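Local coordinates for protein lactate dehydrogenase, adjacent gene encodes predicted malate dehydrogenase (Cryptosporidium parvum, PDB 4ND2) that probably catalyses the reversible, NAD-dependent interconversion of (S)-lactate and pyruvate as a member of the lactate/malate dehydrogenase superfamily, at residues G147-S152 / F234-A239. Residues are numbered along the deposited sequence; the frame is centred on the assembly and turned at random.
With A3D (3-acetylpyridine adenine dinucleotide), chain C; PYR (pyruvic acid), chain D.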
ATOM      1  N   GLY A 147     -11.546 -14.019  17.262  1.00 18.36           N
ATOM      2  CA  GLY A 147     -10.602 -15.003  16.742  1.00 18.30           C
ATOM      3  C   GLY A 147      -9.397 -14.431  16.013  1.00 18.14           C
ATOM      4  O   GLY A 147      -8.299 -14.970  16.128  1.00 17.81           O
ATOM      5  N   VAL A 148      -9.595 -13.348  15.260  1.00 17.92           N
ATOM      6  CA  VAL A 148      -8.481 -12.702  14.556  1.00 17.83           C
ATOM      7  C   VAL A 148      -7.469 -12.148  15.561  1.00 17.68           C
ATOM      8  O   VAL A 148      -6.260 -12.283  15.364  1.00 17.36           O
ATOM      9  CB  VAL A 148      -8.959 -11.586  13.596  1.00 18.02           C
ATOM     10  CG1 VAL A 148      -7.775 -10.815  13.026  1.00 18.15           C
ATOM     11  CG2 VAL A 148      -9.779 -12.181  12.460  1.00 18.11           C
ATOM     12  N   LEU A 149      -7.962 -11.545  16.640  1.00 17.47           N
ATOM     13  CA  LEU A 149      -7.089 -11.038  17.698  1.00 17.56           C
ATOM     14  C   LEU A 149      -6.389 -12.184  18.430  1.00 17.46           C
ATOM     15  O   LEU A 149      -5.171 -12.164  18.598  1.00 17.33           O
ATOM     16  CB  LEU A 149      -7.881 -10.188  18.696  1.00 17.60           C
ATOM     17  CG  LEU A 149      -7.092  -9.578  19.858  1.00 17.71           C
ATOM     18  CD1 LEU A 149      -6.063  -8.575  19.356  1.00 17.92           C
ATOM     19  CD2 LEU A 149      -8.044  -8.925  20.847  1.00 17.80           C
ATOM     20  N   ASP A 150      -7.169 -13.173  18.863  1.00 17.55           N
ATOM     21  CA  ASP A 150      -6.631 -14.316  19.608  1.00 17.73           C
ATOM     22  C   ASP A 150      -5.621 -15.102  18.771  1.00 17.36           C
ATOM     23  O   ASP A 150      -4.536 -15.433  19.250  1.00 17.42           O
ATOM     24  CB  ASP A 150      -7.761 -15.243  20.078  1.00 17.92           C
ATOM     25  CG  ASP A 150      -8.625 -14.617  21.166  1.00 18.29           C
ATOM     26  OD1 ASP A 150      -8.119 -13.772  21.934  1.00 18.80           O
ATOM     27  OD2 ASP A 150      -9.819 -14.980  21.266  1.00 18.25           O
ATOM     28  N   SER A 151      -5.976 -15.377  17.520  1.00 17.27           N
ATOM     29  CA  SER A 151      -5.093 -16.106  16.609  1.00 17.00           C
ATOM     30  C   SER A 151      -3.845 -15.301  16.251  1.00 16.85           C
ATOM     31  O   SER A 151      -2.759 -15.866  16.135  1.00 16.30           O
ATOM     32  CB  SER A 151      -5.840 -16.506  15.339  1.00 17.09           C
ATOM     33  OG  SER A 151      -6.985 -17.277  15.653  1.00 17.01           O
ATOM     34  N   SER A 152      -3.993 -13.986  16.088  1.00 16.60           N
ATOM     35  CA  SER A 152      -2.841 -13.120  15.804  1.00 16.60           C
ATOM     36  C   SER A 152      -1.834 -13.138  16.951  1.00 16.81           C
ATOM     37  O   SER A 152      -0.621 -13.183  16.722  1.00 17.16           O
ATOM     38  CB  SER A 152      -3.283 -11.680  15.516  1.00 16.51           C
ATOM     39  OG  SER A 152      -4.015 -11.608  14.304  1.00 16.25           O
ATOM     40  N   PHE A 234      -5.294  -1.107  19.831  1.00 17.72           N
ATOM     41  CA  PHE A 234      -4.618  -1.045  18.528  1.00 17.32           C
ATOM     42  C   PHE A 234      -4.876  -2.304  17.690  1.00 16.75           C
ATOM     43  O   PHE A 234      -5.287  -2.211  16.533  1.00 16.28           O
ATOM     44  CB  PHE A 234      -3.110  -0.833  18.701  1.00 17.41           C
ATOM     45  CG  PHE A 234      -2.740   0.548  19.168  1.00 17.47           C
ATOM     46  CD1 PHE A 234      -2.236   0.760  20.445  1.00 17.63           C
ATOM     47  CD2 PHE A 234      -2.903   1.641  18.329  1.00 17.70           C
ATOM     48  CE1 PHE A 234      -1.896   2.035  20.873  1.00 17.70           C
ATOM     49  CE2 PHE A 234      -2.570   2.920  18.752  1.00 17.58           C
ATOM     50  CZ  PHE A 234      -2.064   3.116  20.024  1.00 17.63           C
ATOM     51  N   ALA A 235      -4.632  -3.474  18.277  1.00 16.40           N
ATOM     52  CA  ALA A 235      -4.826  -4.746  17.567  1.00 16.18           C
ATOM     53  C   ALA A 235      -6.301  -5.115  17.367  1.00 16.07           C
ATOM     54  O   ALA A 235      -6.667  -5.580  16.290  1.00 15.92           O
ATOM     55  CB  ALA A 235      -4.068  -5.878  18.254  1.00 16.07           C
ATOM     56  N   PRO A 236      -7.155  -4.917  18.394  1.00 16.25           N
ATOM     57  CA  PRO A 236      -8.587  -5.164  18.172  1.00 16.20           C
ATOM     58  C   PRO A 236      -9.184  -4.317  17.045  1.00 16.11           C
ATOM     59  O   PRO A 236     -10.038  -4.799  16.301  1.00 16.29           O
ATOM     60  CB  PRO A 236      -9.221  -4.798  19.517  1.00 16.28           C
ATOM     61  CG  PRO A 236      -8.140  -5.026  20.510  1.00 16.29           C
ATOM     62  CD  PRO A 236      -6.865  -4.645  19.814  1.00 16.31           C
ATOM     63  N   ALA A 237      -8.733  -3.069  16.925  1.00 16.05           N
ATOM     64  CA  ALA A 237      -9.175  -2.189  15.843  1.00 15.92           C
ATOM     65  C   ALA A 237      -8.751  -2.745  14.484  1.00 15.88           C
ATOM     66  O   ALA A 237      -9.562  -2.827  13.557  1.00 15.75           O
ATOM     67  CB  ALA A 237      -8.607  -0.791  16.032  1.00 15.98           C
ATOM     68  N   ALA A 238      -7.479  -3.121  14.382  1.00 15.61           N
ATOM     69  CA  ALA A 238      -6.925  -3.650  13.138  1.00 15.72           C
ATOM     70  C   ALA A 238      -7.630  -4.935  12.726  1.00 15.80           C
ATOM     71  O   ALA A 238      -7.905  -5.140  11.544  1.00 15.64           O
ATOM     72  CB  ALA A 238      -5.430  -3.885  13.280  1.00 15.75           C
ATOM     73  N   ALA A 239      -7.921  -5.790  13.708  1.00 15.99           N
ATOM     74  CA  ALA A 239      -8.629  -7.047  13.466  1.00 16.21           C
ATOM     75  C   ALA A 239     -10.006  -6.807  12.854  1.00 16.60           C
ATOM     76  O   ALA A 239     -10.401  -7.491  11.908  1.00 16.56           O
ATOM     77  CB  ALA A 239      -8.761  -7.830  14.763  1.00 16.28           C
TER
HETATM   78  PA  A3D C 401     -13.982   3.024  25.429  1.00 18.76           P
HETATM   79  O1A A3D C 401     -12.705   3.724  25.051  1.00 18.38           O
HETATM   80  O2A A3D C 401     -14.541   3.205  26.816  1.00 18.66           O
HETATM   81  O5B A3D C 401     -15.116   3.439  24.378  1.00 19.04           O
HETATM   82  C5B A3D C 401     -16.486   3.096  24.552  1.00 19.41           C
HETATM   83  C4B A3D C 401     -17.315   4.157  23.845  1.00 19.75           C
HETATM   84  O4B A3D C 401     -18.678   3.738  23.763  1.00 20.06           O
HETATM   85  C3B A3D C 401     -17.300   5.497  24.582  1.00 20.03           C
HETATM   86  O3B A3D C 401     -16.794   6.539  23.740  1.00 20.06           O
HETATM   87  C2B A3D C 401     -18.750   5.741  24.959  1.00 20.08           C
HETATM   88  O2B A3D C 401     -19.145   7.114  24.894  1.00 20.41           O
HETATM   89  C1B A3D C 401     -19.492   4.894  23.943  1.00 20.08           C
HETATM   90  N9A A3D C 401     -20.866   4.543  24.359  1.00 19.99           N
HETATM   91  C8A A3D C 401     -21.314   4.260  25.597  1.00 19.97           C
HETATM   92  N7A A3D C 401     -22.643   3.991  25.564  1.00 20.10           N
HETATM   93  C5A A3D C 401     -23.053   4.106  24.291  1.00 20.08           C
HETATM   94  C6A A3D C 401     -24.325   3.957  23.558  1.00 20.25           C
HETATM   95  N6A A3D C 401     -25.469   3.622  24.205  1.00 20.58           N
HETATM   96  N1A A3D C 401     -24.304   4.165  22.220  1.00 20.31           N
HETATM   97  C2A A3D C 401     -23.181   4.498  21.553  1.00 20.28           C
HETATM   98  N3A A3D C 401     -21.992   4.650  22.162  1.00 19.97           N
HETATM   99  C4A A3D C 401     -21.873   4.468  23.500  1.00 19.97           C
HETATM  100  O3  A3D C 401     -13.862   1.430  25.190  1.00 18.57           O
HETATM  101  PN  A3D C 401     -12.903   0.723  24.097  1.00 18.20           P
HETATM  102  O1N A3D C 401     -11.512   0.649  24.660  1.00 17.85           O
HETATM  103  O2N A3D C 401     -13.122   1.343  22.744  1.00 17.94           O
HETATM  104  O5D A3D C 401     -13.534  -0.754  24.062  1.00 17.91           O
HETATM  105  C5D A3D C 401     -14.853  -0.930  23.557  1.00 18.35           C
HETATM  106  C4D A3D C 401     -15.372  -2.339  23.818  1.00 18.80           C
HETATM  107  O4D A3D C 401     -14.597  -3.291  23.080  1.00 19.13           O
HETATM  108  C3D A3D C 401     -15.293  -2.759  25.284  1.00 18.92           C
HETATM  109  O3D A3D C 401     -16.495  -3.431  25.660  1.00 18.87           O
HETATM  110  C2D A3D C 401     -14.137  -3.732  25.334  1.00 19.07           C
HETATM  111  O2D A3D C 401     -14.256  -4.718  26.364  1.00 19.12           O
HETATM  112  C1D A3D C 401     -14.231  -4.359  23.955  1.00 19.13           C
HETATM  113  N1N A3D C 401     -12.999  -5.009  23.511  1.00 19.27           N
HETATM  114  C2N A3D C 401     -13.089  -6.242  22.989  1.00 19.36           C
HETATM  115  C3N A3D C 401     -11.957  -6.913  22.551  1.00 19.55           C
HETATM  116  C7N A3D C 401     -12.058  -8.288  21.965  1.00 19.80           C
HETATM  117  O7N A3D C 401     -11.030  -8.858  21.660  1.00 20.53           O
HETATM  118  C8N A3D C 401     -13.395  -8.931  21.752  1.00 19.66           C
HETATM  119  C4N A3D C 401     -10.720  -6.291  22.654  1.00 19.64           C
HETATM  120  C5N A3D C 401     -10.651  -5.015  23.193  1.00 19.52           C
HETATM  121  C6N A3D C 401     -11.814  -4.391  23.620  1.00 19.46           C
HETATM  122  C   PYR D 402      -8.810  -8.624  24.604  1.00 20.42           C
HETATM  123  O   PYR D 402      -7.820  -7.859  24.534  1.00 20.14           O
HETATM  124  OXT PYR D 402      -8.731  -9.815  24.231  1.00 20.09           O
HETATM  125  CA  PYR D 402     -10.078  -8.130  25.145  1.00 20.60           C
HETATM  126  O3  PYR D 402     -11.095  -8.789  25.000  1.00 20.23           O
HETATM  127  CB  PYR D 402     -10.108  -6.820  25.876  1.00 21.25           C
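Pro236 and Leu149 touch beside the pyridine ring of the cofactor analogue, and each bounds it differently. Pro236 lies below the ring plane and beyond the C4N–C5N edge, with its CG 3.6 Å from C4N of the ring. Pyruvate sits on the other side, its carbonyl carbon over C4N, the position that exchanges hydride in dehydrogenases of this family. Leu149 instead approaches at the acetyl edge, close to the ring plane; its CD2 is 3.1 Å from O7N of the acetyl group, a tight fit, and also borders the pyruvate carboxylate. This illustrates how apolar side chains can border a reactive ring, one from below its edge and one nearly in its plane.

The two methyls of Leu149 divide the work. With CG anti to the backbone N (chi1 -179°), the chain extends across the interface: CD2, besides bordering both ligands, meets Pro236 CG at 3.9 Å, while CD1 presses on Ala235 CB at 3.5 Å. One turn along the other helix, Ala239 CB meets Val148 CG1 at 3.6 Å. The alanine methyls thus meet the branched side chains where the axes of 147–152 and 234–239 approach to 9.0 Å, their directions 123° apart.

Asp150 points elsewhere, hydrogen-bonding ND1 of His177, the probable proton acceptor. Asp47 of the second subunit hydrogen-bonds the backbone N atoms of Phe234 and Ala235, tying the subunit interface to the start of helix 234–248. Pro236 also packs against Ile15 of the nucleotide-binding helix 14–26, whereas Val148 touches Val255 on strand 253–261, so the paired helices bridge the cofactor-binding domain and the antiparallel sheet containing that strand.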